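Local atomic coordinates of PHD finger protein 3 (Homo sapiens, PDB entry 6IC9), a protein that reads the phosphorylated C-terminal domain of RNA polymerase II through its SPOC domain, the part described here, and regulates neuronal gene expression. Residues K26-A31 with E85-S90; I49-R54 with A96-R101; I89-L94 with P145-G150. One frame throughout, in Å; residues are numbered along the deposited sequence.

Interaction 1 (K26-A31 with E85-S90)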
ATOM      1  N   LYS A  26       0.131  14.660  -4.313  1.00 28.78           N
ATOM      2  CA  LYS A  26       1.296  14.074  -4.970  1.00 28.29           C
ATOM      3  C   LYS A  26       2.509  14.367  -4.109  1.00 33.00           C
ATOM      4  O   LYS A  26       2.730  15.523  -3.746  1.00 31.57           O
ATOM      5  CB  LYS A  26       1.480  14.618  -6.404  1.00 29.58           C
ATOM      6  CG  LYS A  26       2.833  14.404  -6.998  1.00 31.61           C
ATOM      7  CD  LYS A  26       2.922  15.031  -8.414  1.00 35.92           C
ATOM      8  CE  LYS A  26       4.384  15.084  -8.900  1.00 36.91           C
ATOM      9  NZ  LYS A  26       4.444  15.853 -10.205  1.00 39.01           N
ATOM     10  N   PHE A  27       3.305  13.343  -3.784  1.00 27.86           N
ATOM     11  CA  PHE A  27       4.433  13.619  -2.899  1.00 27.64           C
ATOM     12  C   PHE A  27       5.491  12.550  -3.081  1.00 28.92           C
ATOM     13  O   PHE A  27       5.219  11.471  -3.611  1.00 27.74           O
ATOM     14  CB  PHE A  27       3.978  13.698  -1.442  1.00 27.14           C
ATOM     15  CG  PHE A  27       3.190  12.485  -0.985  1.00 27.56           C
ATOM     16  CD1 PHE A  27       1.801  12.413  -1.204  1.00 26.31           C
ATOM     17  CD2 PHE A  27       3.838  11.410  -0.435  1.00 27.71           C
ATOM     18  CE1 PHE A  27       1.050  11.274  -0.783  1.00 29.66           C
ATOM     19  CE2 PHE A  27       3.070  10.248  -0.011  1.00 26.44           C
ATOM     20  CZ  PHE A  27       1.698  10.218  -0.241  1.00 25.17           C
ATOM     21  N   VAL A  28       6.691  12.858  -2.590  1.00 25.30           N
ATOM     22  CA  VAL A  28       7.828  11.938  -2.570  1.00 27.21           C
ATOM     23  C   VAL A  28       7.815  11.197  -1.248  1.00 28.20           C
ATOM     24  O   VAL A  28       7.602  11.784  -0.184  1.00 27.08           O
ATOM     25  CB  VAL A  28       9.167  12.665  -2.737  1.00 33.19           C
ATOM     26  CG1 VAL A  28      10.322  11.639  -2.828  1.00 29.83           C
ATOM     27  CG2 VAL A  28       9.093  13.541  -3.970  1.00 32.79           C
ATOM     28  N   THR A  29       8.055   9.902  -1.324  1.00 27.01           N
ATOM     29  CA  THR A  29       7.956   9.055  -0.151  1.00 25.12           C
ATOM     30  C   THR A  29       9.040   7.986  -0.243  1.00 28.89           C
ATOM     31  O   THR A  29       9.448   7.598  -1.328  1.00 29.05           O
ATOM     32  CB  THR A  29       6.537   8.449  -0.056  1.00 30.83           C
ATOM     33  OG1 THR A  29       6.463   7.593   1.081  1.00 33.66           O
ATOM     34  CG2 THR A  29       6.256   7.592  -1.284  1.00 32.80           C
ATOM     35  N   LYS A  30       9.460   7.459   0.911  1.00 32.53           N
ATOM     36  CA  LYS A  30      10.312   6.288   0.957  1.00 28.09           C
ATOM     37  C   LYS A  30       9.477   5.150   1.533  1.00 29.01           C
ATOM     38  O   LYS A  30       8.662   5.392   2.427  1.00 31.30           O
ATOM     39  CB  LYS A  30      11.528   6.539   1.848  1.00 29.72           C
ATOM     40  CG  LYS A  30      12.648   7.384   1.141  1.00 34.34           C
ATOM     41  CD  LYS A  30      13.661   7.873   2.203  1.00 38.92           C
ATOM     42  CE  LYS A  30      14.868   8.593   1.530  1.00 44.47           C
ATOM     43  NZ  LYS A  30      15.772   9.230   2.577  1.00 43.86           N
ATOM     44  N   ALA A  31       9.659   3.948   0.999  1.00 28.01           N
ATOM     45  CA  ALA A  31       8.986   2.732   1.520  1.00 29.53           C
ATOM     46  C   ALA A  31       9.967   1.909   2.341  1.00 28.78           C
ATOM     47  O   ALA A  31      11.111   1.703   1.920  1.00 32.78           O
ATOM     48  CB  ALA A  31       8.468   1.865   0.366  1.00 29.44           C
ATOM     49  N   GLU A  85       9.143  18.043   4.747  1.00 33.60           N
ATOM     50  CA  GLU A  85       7.960  18.647   5.366  1.00 33.43           C
ATOM     51  C   GLU A  85       6.871  18.946   4.338  1.00 34.26           C
ATOM     52  O   GLU A  85       5.670  18.814   4.614  1.00 30.98           O
ATOM     53  CB  GLU A  85       8.367  19.926   6.113  1.00 39.59           C
ATOM     54  CG  GLU A  85       9.447  19.632   7.150  1.00 44.16           C
ATOM     55  CD  GLU A  85      10.084  20.870   7.759  1.00 56.49           C
ATOM     56  OE1 GLU A  85      11.155  20.727   8.403  1.00 61.77           O
ATOM     57  OE2 GLU A  85       9.511  21.969   7.608  1.00 57.32           O
ATOM     58  N   GLU A  86       7.259  19.400   3.154  1.00 31.86           N
ATOM     59  CA  GLU A  86       6.258  19.638   2.107  1.00 35.57           C
ATOM     60  C   GLU A  86       5.554  18.342   1.707  1.00 32.84           C
ATOM     61  O   GLU A  86       4.312  18.274   1.629  1.00 32.78           O
ATOM     62  CB  GLU A  86       6.973  20.284   0.928  1.00 34.12           C
ATOM     63  CG  GLU A  86       6.254  20.465  -0.343  1.00 40.93           C
ATOM     64  CD  GLU A  86       7.272  21.011  -1.358  1.00 45.56           C
ATOM     65  OE1 GLU A  86       7.924  20.215  -2.101  1.00 45.91           O
ATOM     66  OE2 GLU A  86       7.477  22.234  -1.324  1.00 51.77           O
ATOM     67  N   ASP A  87       6.332  17.272   1.529  1.00 30.16           N
ATOM     68  CA  ASP A  87       5.721  15.958   1.278  1.00 29.32           C
ATOM     69  C   ASP A  87       4.751  15.582   2.371  1.00 29.39           C
ATOM     70  O   ASP A  87       3.699  15.007   2.099  1.00 29.77           O
ATOM     71  CB  ASP A  87       6.790  14.900   1.180  1.00 27.91           C
ATOM     72  CG  ASP A  87       7.694  15.113  -0.044  1.00 31.88           C
ATOM     73  OD1 ASP A  87       7.156  15.356  -1.163  1.00 27.79           O
ATOM     74  OD2 ASP A  87       8.922  14.938   0.146  1.00 33.55           O
ATOM     75  N   GLN A  88       5.084  15.894   3.614  1.00 28.13           N
ATOM     76  CA  GLN A  88       4.237  15.470   4.731  1.00 30.78           C
ATOM     77  C   GLN A  88       2.845  16.108   4.675  1.00 29.50           C
ATOM     78  O   GLN A  88       1.848  15.464   5.008  1.00 26.72           O
ATOM     79  CB  GLN A  88       4.943  15.786   6.050  1.00 33.26           C
ATOM     80  CG  GLN A  88       4.174  15.199   7.228  1.00 33.71           C
ATOM     81  CD  GLN A  88       4.920  15.363   8.519  1.00 43.13           C
ATOM     82  OE1 GLN A  88       5.051  14.420   9.282  1.00 42.50           O
ATOM     83  NE2 GLN A  88       5.396  16.573   8.782  1.00 39.99           N
ATOM     84  N   ILE A  89       2.730  17.355   4.197  1.00 25.76           N
ATOM     85  CA  ILE A  89       1.405  17.950   4.064  1.00 29.64           C
ATOM     86  C   ILE A  89       0.533  17.133   3.100  1.00 29.31           C
ATOM     87  O   ILE A  89      -0.648  16.893   3.356  1.00 26.89           O
ATOM     88  CB  ILE A  89       1.528  19.413   3.583  1.00 31.90           C
ATOM     89  CG1 ILE A  89       2.250  20.230   4.662  1.00 35.46           C
ATOM     90  CG2 ILE A  89       0.141  19.947   3.293  1.00 31.20           C
ATOM     91  CD1 ILE A  89       2.724  21.630   4.110  1.00 43.89           C
ATOM     92  N   SER A  90       1.085  16.770   1.937  1.00 26.39           N
ATOM     93  CA  SER A  90       0.316  16.010   0.962  1.00 27.37           C
ATOM     94  C   SER A  90       0.095  14.554   1.397  1.00 23.75           C
ATOM     95  O   SER A  90      -0.921  13.959   1.044  1.00 25.73           O
ATOM     96  CB  SER A  90       1.042  16.034  -0.380  1.00 30.81           C
ATOM     97  OG  SER A  90       1.064  17.360  -0.880  1.00 33.65           O
TER
HETATM   98  O   HOH W   1      -0.021  17.496  -3.438  1.00 33.62           O
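Helix-on-strand packing with one backbone-to-carboxylate hydrogen bond joins the N-terminal turn and a half of helix 85-101 to strand 25-35, where Phe27 and Val28 meet Asp87 and Ser90. The bond runs from Val28 N to Asp87 OD1, 2.9 Å long and nearly straight at 169°, yet it reaches the oxygen from above the carboxylate plane. The other oxygen, Asp87 OD2, accepts from Thr84 N, so one carboxylate ties the start of the helix both to the residue just ahead of it, Thr84, and to the strand. In the SPOC fold this helix lies against the beta-sheet of the domain, and residues 85-90 cross residues 26-31 at -120°. Phe27 turns inward beneath the polar layer: with chi1 at 53°, CG is lodged between the backbone N and the carbonyl carbon, and CD1 and CE1 of the ring lie against Ser90. Its CD1 lies 3.8 Å from Ser90 CB. Val28 CB packs on the carboxylate, 3.7 Å from Asp87 OD2. Toward the outer margin, water 1 links the segments, accepting from Lys26 N at 3.0 Å and hydrogen-bonding to Ser90 OG at 2.8 Å.

Interaction 2 (I49-R54 with A96-R101); sequences IQVGGR and AYFSSR
The Phe98 ring turns its edge to the strand, with Arg54 CB 3.8 Å from Phe98 CE1 and Val51 CG1 4.0 Å from Phe98 CZ, while one of its faces carries Tyr97 CD2, which stands 3.5 Å above the ring plane. Tyr97 in turn is covered by Arg101: Tyr97 CE1 sits 3.4 Å from the plane of the Arg101 guanidinium, over its centre. That guanidinium is held in place by a bond from Arg101 NH1 to Tyr97 O, 2.9 Å long and on a carbonyl lone pair; a rotation about the final side-chain bond (chi4 72°) brings NH1 back to that carbonyl. The Tyr97 hydroxyl lies at the edge of the second guanidinium, that of Arg54. Arg54 NH1 donates to Tyr97 OH at 2.9 Å, through a bent bond (136°) tilted somewhat from the guanidinium plane. Arg54 runs extended from CG to NE to get there, and its NH1 also passes 3.9 Å from Arg101 CD. Its NH2 bonds a modified side chain of the bound polymerase peptide, which is phosphorylated on serines, so this arginine belongs to the peptide-reading surface, and Tyr97, which also packs against the peptide, is likely to help position it. A leucine in place of Arg54 would probably leave the Tyr97 hydroxyl without this donor and the modified side chain of the peptide without its NH2 partner. Gly52 and Gly53 form a classic beta bulge opposite Val106 of strand 104-107, just before Arg54, and the backbones of Gly52 and Arg54 bond the peptide as well. Here residues 96-101 of the helix run nearly parallel to residues 49-54, with Met21 of strand 15-21 and Pro121 of strand 114-122 packed against Phe98.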
ATOM      1  N   ILE A  49       3.855   5.957  -8.269  1.00 28.72           N
ATOM      2  CA  ILE A  49       2.688   5.094  -8.122  1.00 28.85           C
ATOM      3  C   ILE A  49       1.452   5.936  -8.356  1.00 29.70           C
ATOM      4  O   ILE A  49       1.186   6.862  -7.580  1.00 28.03           O
ATOM      5  CB  ILE A  49       2.634   4.476  -6.720  1.00 27.06           C
ATOM      6  CG1 ILE A  49       3.859   3.617  -6.481  1.00 29.46           C
ATOM      7  CG2 ILE A  49       1.267   3.704  -6.532  1.00 28.69           C
ATOM      8  CD1 ILE A  49       4.001   3.159  -5.034  1.00 29.99           C
ATOM      9  N   GLN A  50       0.690   5.616  -9.416  1.00 27.34           N
ATOM     10  CA  GLN A  50      -0.514   6.359  -9.786  1.00 28.24           C
ATOM     11  C   GLN A  50      -1.705   5.754  -9.071  1.00 29.86           C
ATOM     12  O   GLN A  50      -2.049   4.603  -9.317  1.00 32.73           O
ATOM     13  CB  GLN A  50      -0.784   6.292 -11.292  1.00 33.19           C
ATOM     14  CG  GLN A  50       0.346   6.900 -12.108  1.00 40.36           C
ATOM     15  CD  GLN A  50       0.534   8.392 -11.835  1.00 46.13           C
ATOM     16  OE1 GLN A  50      -0.447   9.171 -11.670  1.00 46.54           O
ATOM     17  NE2 GLN A  50       1.796   8.803 -11.780  1.00 39.43           N
ATOM     18  N   VAL A  51      -2.337   6.518  -8.204  1.00 27.38           N
ATOM     19  CA  VAL A  51      -3.517   5.992  -7.514  1.00 29.28           C
ATOM     20  C   VAL A  51      -4.733   6.228  -8.413  1.00 33.65           C
ATOM     21  O   VAL A  51      -5.116   7.378  -8.672  1.00 37.66           O
ATOM     22  CB  VAL A  51      -3.688   6.659  -6.149  1.00 28.93           C
ATOM     23  CG1 VAL A  51      -4.893   6.050  -5.407  1.00 34.77           C
ATOM     24  CG2 VAL A  51      -2.391   6.558  -5.355  1.00 29.21           C
ATOM     25  N   GLY A  52      -5.284   5.153  -8.939  1.00 29.72           N
ATOM     26  CA  GLY A  52      -6.350   5.158  -9.913  1.00 32.49           C
ATOM     27  C   GLY A  52      -7.745   5.084  -9.381  1.00 34.61           C
ATOM     28  O   GLY A  52      -8.697   5.228 -10.149  1.00 36.43           O
ATOM     29  N   GLY A  53      -7.924   4.801  -8.100  1.00 31.04           N
ATOM     30  CA  GLY A  53      -9.271   4.616  -7.612  1.00 31.55           C
ATOM     31  C   GLY A  53      -9.288   4.166  -6.174  1.00 28.84           C
ATOM     32  O   GLY A  53      -8.256   4.145  -5.482  1.00 27.10           O
ATOM     33  N   ARG A  54     -10.472   3.806  -5.738  1.00 27.07           N
ATOM     34  CA  ARG A  54     -10.645   3.432  -4.351  1.00 27.27           C
ATOM     35  C   ARG A  54     -11.490   2.180  -4.265  1.00 28.54           C
ATOM     36  O   ARG A  54     -12.263   1.840  -5.180  1.00 33.88           O
ATOM     37  CB  ARG A  54     -11.278   4.571  -3.554  1.00 28.48           C
ATOM     38  CG  ARG A  54     -12.609   4.976  -4.104  1.00 32.86           C
ATOM     39  CD  ARG A  54     -13.084   6.342  -3.599  1.00 35.97           C
ATOM     40  NE  ARG A  54     -14.431   6.589  -4.113  1.00 42.26           N
ATOM     41  CZ  ARG A  54     -15.050   7.767  -4.070  1.00 48.60           C
ATOM     42  NH1 ARG A  54     -14.444   8.829  -3.546  1.00 42.11           N
ATOM     43  NH2 ARG A  54     -16.299   7.880  -4.530  1.00 46.36           N
ATOM     44  N   ALA A  96      -5.910  11.298   5.009  1.00 26.74           N
ATOM     45  CA  ALA A  96      -7.248  11.757   5.386  1.00 30.64           C
ATOM     46  C   ALA A  96      -8.283  11.406   4.321  1.00 26.89           C
ATOM     47  O   ALA A  96      -9.447  11.084   4.644  1.00 27.47           O
ATOM     48  CB  ALA A  96      -7.246  13.275   5.640  1.00 28.79           C
ATOM     49  N   TYR A  97      -7.893  11.492   3.056  1.00 26.66           N
ATOM     50  CA  TYR A  97      -8.817  11.161   1.971  1.00 26.72           C
ATOM     51  C   TYR A  97      -9.386   9.769   2.172  1.00 27.77           C
ATOM     52  O   TYR A  97     -10.608   9.558   2.124  1.00 25.70           O
ATOM     53  CB  TYR A  97      -8.084  11.247   0.610  1.00 26.10           C
ATOM     54  CG  TYR A  97      -9.017  10.836  -0.514  1.00 27.10           C
ATOM     55  CD1 TYR A  97      -9.749  11.781  -1.183  1.00 30.54           C
ATOM     56  CD2 TYR A  97      -9.198   9.471  -0.852  1.00 29.03           C
ATOM     57  CE1 TYR A  97     -10.646  11.419  -2.171  1.00 34.67           C
ATOM     58  CE2 TYR A  97     -10.112   9.089  -1.815  1.00 30.86           C
ATOM     59  CZ  TYR A  97     -10.816  10.082  -2.490  1.00 33.52           C
ATOM     60  OH  TYR A  97     -11.720   9.694  -3.456  1.00 36.35           O
ATOM     61  N   PHE A  98      -8.500   8.785   2.344  1.00 25.99           N
ATOM     62  CA  PHE A  98      -8.953   7.404   2.446  1.00 26.10           C
ATOM     63  C   PHE A  98      -9.462   7.081   3.841  1.00 23.59           C
ATOM     64  O   PHE A  98     -10.396   6.266   3.998  1.00 28.70           O
ATOM     65  CB  PHE A  98      -7.799   6.439   2.082  1.00 25.05           C
ATOM     66  CG  PHE A  98      -7.530   6.413   0.623  1.00 23.41           C
ATOM     67  CD1 PHE A  98      -8.486   5.887  -0.230  1.00 26.39           C
ATOM     68  CD2 PHE A  98      -6.401   7.034   0.090  1.00 24.98           C
ATOM     69  CE1 PHE A  98      -8.304   5.915  -1.608  1.00 30.00           C
ATOM     70  CE2 PHE A  98      -6.205   7.053  -1.301  1.00 28.43           C
ATOM     71  CZ  PHE A  98      -7.177   6.509  -2.141  1.00 30.74           C
ATOM     72  N   SER A  99      -8.846   7.665   4.884  1.00 26.80           N
ATOM     73  CA  SER A  99      -9.306   7.356   6.240  1.00 30.90           C
ATOM     74  C   SER A  99     -10.743   7.804   6.439  1.00 30.63           C
ATOM     75  O   SER A  99     -11.561   7.061   6.996  1.00 29.36           O
ATOM     76  CB  SER A  99      -8.410   8.052   7.271  1.00 34.56           C
ATOM     77  OG  SER A  99      -8.761   7.611   8.560  1.00 39.23           O
ATOM     78  N   SER A 100     -11.065   9.011   5.972  1.00 31.23           N
ATOM     79  CA  SER A 100     -12.399   9.580   6.189  1.00 33.95           C
ATOM     80  C   SER A 100     -13.470   8.781   5.458  1.00 34.50           C
ATOM     81  O   SER A 100     -14.559   8.550   5.999  1.00 34.27           O
ATOM     82  CB  SER A 100     -12.421  11.057   5.736  1.00 27.33           C
ATOM     83  OG  SER A 100     -12.148  11.235   4.333  1.00 29.86           O
ATOM     84  N   ARG A 101     -13.158   8.294   4.268  1.00 29.53           N
ATOM     85  CA  ARG A 101     -14.073   7.502   3.451  1.00 31.46           C
ATOM     86  C   ARG A 101     -14.063   6.001   3.746  1.00 29.76           C
ATOM     87  O   ARG A 101     -14.909   5.271   3.190  1.00 33.43           O
ATOM     88  CB  ARG A 101     -13.736   7.754   1.969  1.00 29.97           C
ATOM     89  CG  ARG A 101     -13.897   9.223   1.549  1.00 28.84           C
ATOM     90  CD  ARG A 101     -13.366   9.517   0.152  1.00 28.15           C
ATOM     91  NE  ARG A 101     -13.635  10.877  -0.299  1.00 28.52           N
ATOM     92  CZ  ARG A 101     -13.038  11.956   0.171  1.00 31.55           C
ATOM     93  NH1 ARG A 101     -12.102  11.855   1.133  1.00 27.37           N
ATOM     94  NH2 ARG A 101     -13.358  13.130  -0.335  1.00 31.66           N
TER

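Interaction 3 (I89-L94 with P145-G150)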
ATOM      1  N   ILE A  89       2.730  17.355   4.197  1.00 25.76           N
ATOM      2  CA  ILE A  89       1.405  17.950   4.064  1.00 29.64           C
ATOM      3  C   ILE A  89       0.533  17.133   3.100  1.00 29.31           C
ATOM      4  O   ILE A  89      -0.648  16.893   3.356  1.00 26.89           O
ATOM      5  CB  ILE A  89       1.528  19.413   3.583  1.00 31.90           C
ATOM      6  CG1 ILE A  89       2.250  20.230   4.662  1.00 35.46           C
ATOM      7  CG2 ILE A  89       0.141  19.947   3.293  1.00 31.20           C
ATOM      8  CD1 ILE A  89       2.724  21.630   4.110  1.00 43.89           C
ATOM      9  N   SER A  90       1.085  16.770   1.937  1.00 26.39           N
ATOM     10  CA  SER A  90       0.316  16.010   0.962  1.00 27.37           C
ATOM     11  C   SER A  90       0.095  14.554   1.397  1.00 23.75           C
ATOM     12  O   SER A  90      -0.921  13.959   1.044  1.00 25.73           O
ATOM     13  CB  SER A  90       1.042  16.034  -0.380  1.00 30.81           C
ATOM     14  OG  SER A  90       1.064  17.360  -0.880  1.00 33.65           O
ATOM     15  N   TYR A  91       1.074  13.963   2.075  1.00 25.47           N
ATOM     16  CA  TYR A  91       0.891  12.630   2.666  1.00 25.20           C
ATOM     17  C   TYR A  91      -0.332  12.608   3.562  1.00 26.95           C
ATOM     18  O   TYR A  91      -1.168  11.692   3.480  1.00 27.77           O
ATOM     19  CB  TYR A  91       2.160  12.301   3.457  1.00 27.69           C
ATOM     20  CG  TYR A  91       2.252  10.931   4.099  1.00 25.18           C
ATOM     21  CD1 TYR A  91       1.544  10.643   5.271  1.00 25.98           C
ATOM     22  CD2 TYR A  91       3.155   9.995   3.598  1.00 25.99           C
ATOM     23  CE1 TYR A  91       1.674   9.407   5.889  1.00 25.73           C
ATOM     24  CE2 TYR A  91       3.305   8.740   4.196  1.00 24.76           C
ATOM     25  CZ  TYR A  91       2.580   8.479   5.332  1.00 25.49           C
ATOM     26  OH  TYR A  91       2.740   7.260   5.933  1.00 25.87           O
ATOM     27  N   THR A  92      -0.417  13.599   4.461  1.00 25.39           N
ATOM     28  CA  THR A  92      -1.559  13.769   5.360  1.00 30.39           C
ATOM     29  C   THR A  92      -2.881  13.943   4.608  1.00 28.48           C
ATOM     30  O   THR A  92      -3.908  13.386   5.023  1.00 27.47           O
ATOM     31  CB  THR A  92      -1.283  14.937   6.294  1.00 32.68           C
ATOM     32  OG1 THR A  92      -0.145  14.590   7.092  1.00 30.46           O
ATOM     33  CG2 THR A  92      -2.472  15.233   7.213  1.00 34.98           C
ATOM     34  N   LEU A  93      -2.898  14.741   3.524  1.00 28.02           N
ATOM     35  CA  LEU A  93      -4.132  14.858   2.735  1.00 29.53           C
ATOM     36  C   LEU A  93      -4.577  13.506   2.202  1.00 26.93           C
ATOM     37  O   LEU A  93      -5.773  13.183   2.212  1.00 26.16           O
ATOM     38  CB  LEU A  93      -3.935  15.796   1.541  1.00 27.81           C
ATOM     39  CG  LEU A  93      -3.892  17.272   1.895  1.00 32.81           C
ATOM     40  CD1 LEU A  93      -3.314  18.063   0.706  1.00 34.24           C
ATOM     41  CD2 LEU A  93      -5.310  17.716   2.223  1.00 32.81           C
ATOM     42  N   LEU A  94      -3.625  12.717   1.701  1.00 26.19           N
ATOM     43  CA  LEU A  94      -3.966  11.419   1.150  1.00 23.40           C
ATOM     44  C   LEU A  94      -4.413  10.452   2.229  1.00 23.66           C
ATOM     45  O   LEU A  94      -5.415   9.745   2.048  1.00 24.23           O
ATOM     46  CB  LEU A  94      -2.758  10.841   0.388  1.00 23.68           C
ATOM     47  CG  LEU A  94      -3.127   9.638  -0.516  1.00 25.03           C
ATOM     48  CD1 LEU A  94      -4.175  10.005  -1.519  1.00 31.66           C
ATOM     49  CD2 LEU A  94      -1.852   9.164  -1.233  1.00 27.23           C
ATOM     50  N   PRO A 145       2.954   7.372  14.100  1.00 28.15           N
ATOM     51  CA  PRO A 145       2.053   8.379  13.544  1.00 32.12           C
ATOM     52  C   PRO A 145       0.983   7.669  12.723  1.00 31.51           C
ATOM     53  O   PRO A 145       1.072   6.475  12.480  1.00 30.76           O
ATOM     54  CB  PRO A 145       2.964   9.230  12.663  1.00 33.81           C
ATOM     55  CG  PRO A 145       4.016   8.275  12.190  1.00 29.90           C
ATOM     56  CD  PRO A 145       4.220   7.285  13.367  1.00 29.18           C
ATOM     57  N   ASN A 146      -0.021   8.422  12.303  1.00 28.25           N
ATOM     58  CA  ASN A 146      -0.874   7.942  11.209  1.00 28.95           C
ATOM     59  C   ASN A 146       0.023   7.558  10.042  1.00 26.28           C
ATOM     60  O   ASN A 146       0.976   8.287   9.698  1.00 31.55           O
ATOM     61  CB  ASN A 146      -1.872   9.028  10.769  1.00 31.05           C
ATOM     62  CG  ASN A 146      -2.925   9.338  11.806  1.00 33.52           C
ATOM     63  OD1 ASN A 146      -3.279   8.500  12.631  1.00 35.16           O
ATOM     64  ND2 ASN A 146      -3.456  10.577  11.761  1.00 36.37           N
ATOM     65  N   LEU A 147      -0.311   6.452   9.359  1.00 28.19           N
ATOM     66  CA  LEU A 147       0.583   5.883   8.359  1.00 25.37           C
ATOM     67  C   LEU A 147      -0.209   5.476   7.131  1.00 26.44           C
ATOM     68  O   LEU A 147      -1.365   5.037   7.233  1.00 27.02           O
ATOM     69  CB  LEU A 147       1.270   4.581   8.863  1.00 30.23           C
ATOM     70  CG  LEU A 147       2.392   4.781   9.875  1.00 28.77           C
ATOM     71  CD1 LEU A 147       2.850   3.404  10.317  1.00 30.04           C
ATOM     72  CD2 LEU A 147       3.527   5.578   9.145  1.00 31.27           C
ATOM     73  N   LEU A 148       0.466   5.530   5.985  1.00 27.35           N
ATOM     74  CA  LEU A 148       0.006   4.900   4.745  1.00 22.74           C
ATOM     75  C   LEU A 148       0.835   3.645   4.583  1.00 25.21           C
ATOM     76  O   LEU A 148       2.080   3.715   4.583  1.00 25.40           O
ATOM     77  CB  LEU A 148       0.240   5.833   3.530  1.00 22.04           C
ATOM     78  CG  LEU A 148      -0.703   7.047   3.497  1.00 22.43           C
ATOM     79  CD1 LEU A 148      -0.243   7.997   2.379  1.00 24.95           C
ATOM     80  CD2 LEU A 148      -2.181   6.641   3.241  1.00 26.90           C
ATOM     81  N   LEU A 149       0.161   2.484   4.501  1.00 25.45           N
ATOM     82  CA  LEU A 149       0.791   1.221   4.180  1.00 23.98           C
ATOM     83  C   LEU A 149       0.541   0.878   2.722  1.00 26.75           C
ATOM     84  O   LEU A 149      -0.489   1.241   2.165  1.00 26.40           O
ATOM     85  CB  LEU A 149       0.135   0.144   5.083  1.00 27.48           C
ATOM     86  CG  LEU A 149       0.756  -0.265   6.430  1.00 38.73           C
ATOM     87  CD1 LEU A 149       1.325   0.848   7.270  1.00 34.39           C
ATOM     88  CD2 LEU A 149      -0.225  -1.195   7.236  1.00 31.62           C
ATOM     89  N   GLY A 150       1.450   0.122   2.126  1.00 24.84           N
ATOM     90  CA  GLY A 150       1.232  -0.479   0.825  1.00 24.61           C
ATOM     91  C   GLY A 150       1.114  -1.988   0.998  1.00 26.39           C
ATOM     92  O   GLY A 150       2.008  -2.627   1.544  1.00 26.95           O
TER
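Leu148 and Tyr91 carry most of this contact, and Leu94 adds a third, smaller share. The tyrosine leaves helix 85-101 with CG anti to the backbone N (chi1 -176°), an extension that carries its phenol to the beginning of strand 147-155. There Leu148 N donates to Tyr91 OH at 2.9 Å, and the bond is almost straight at 168°. The same hydroxyl is hydrogen-bonded to Phe80 O on the neighbouring strand 73-82, so it bridges two strands just where they pair, the backbones of Leu148 and Phe80 being bonded to each other too. Around the hydroxyl the fit is close: Leu147 CA comes within 3.5 Å of Tyr91 OH at the edge of the ring, and Leu147 CD2 lies 3.7 Å from that oxygen.

Leu148 works from another side. Its backbone grips the phenol oxygen while its side chain slides back past the ring in the opposite direction, laying CD1 over one face. The methyl stands 3.9 Å from the ring centroid and only 5° off the normal, a CH-pi contact with CD1 almost exactly above the centre. This same CD1 reaches Leu94 CD2, one turn along the helix, at 4.1 Å, and the two leucine side chains cross at about a right angle. Leu94 continues the apolar layer toward Ile19, Met21 and Leu119, which belong to further strands of the SPOC sheet.

Chemically, then, Tyr91 is used twice over. The aromatic face gives apolar packing, while the hydroxyl, buried in the same interface, has its polar needs met by a backbone N-H and a carbonyl, so the hydroxyl is probably held in place and the helix is pinned to two strands at once.

All three interactions lie on helix 85-101, which meets them in the order 1, 3, 2 from its N-terminal side toward its C-terminal side, and all three reach the same beta-sheet of the SPOC domain. Interactions 1 and 3 share Ile89 and Ser90, have centres about 8 Å apart and merge in one core, where Phe27 CE2 lies 3.6 Å from Tyr91 CD2. Interaction 2 has its centre about 15 Å from that of interaction 1 and about 10 Å from that of interaction 3. Along the chain strands 25-35 and 48-55 precede the helix and strand 147-155 follows it. One helix thus joins distant strands and places its far end beside the bound peptide.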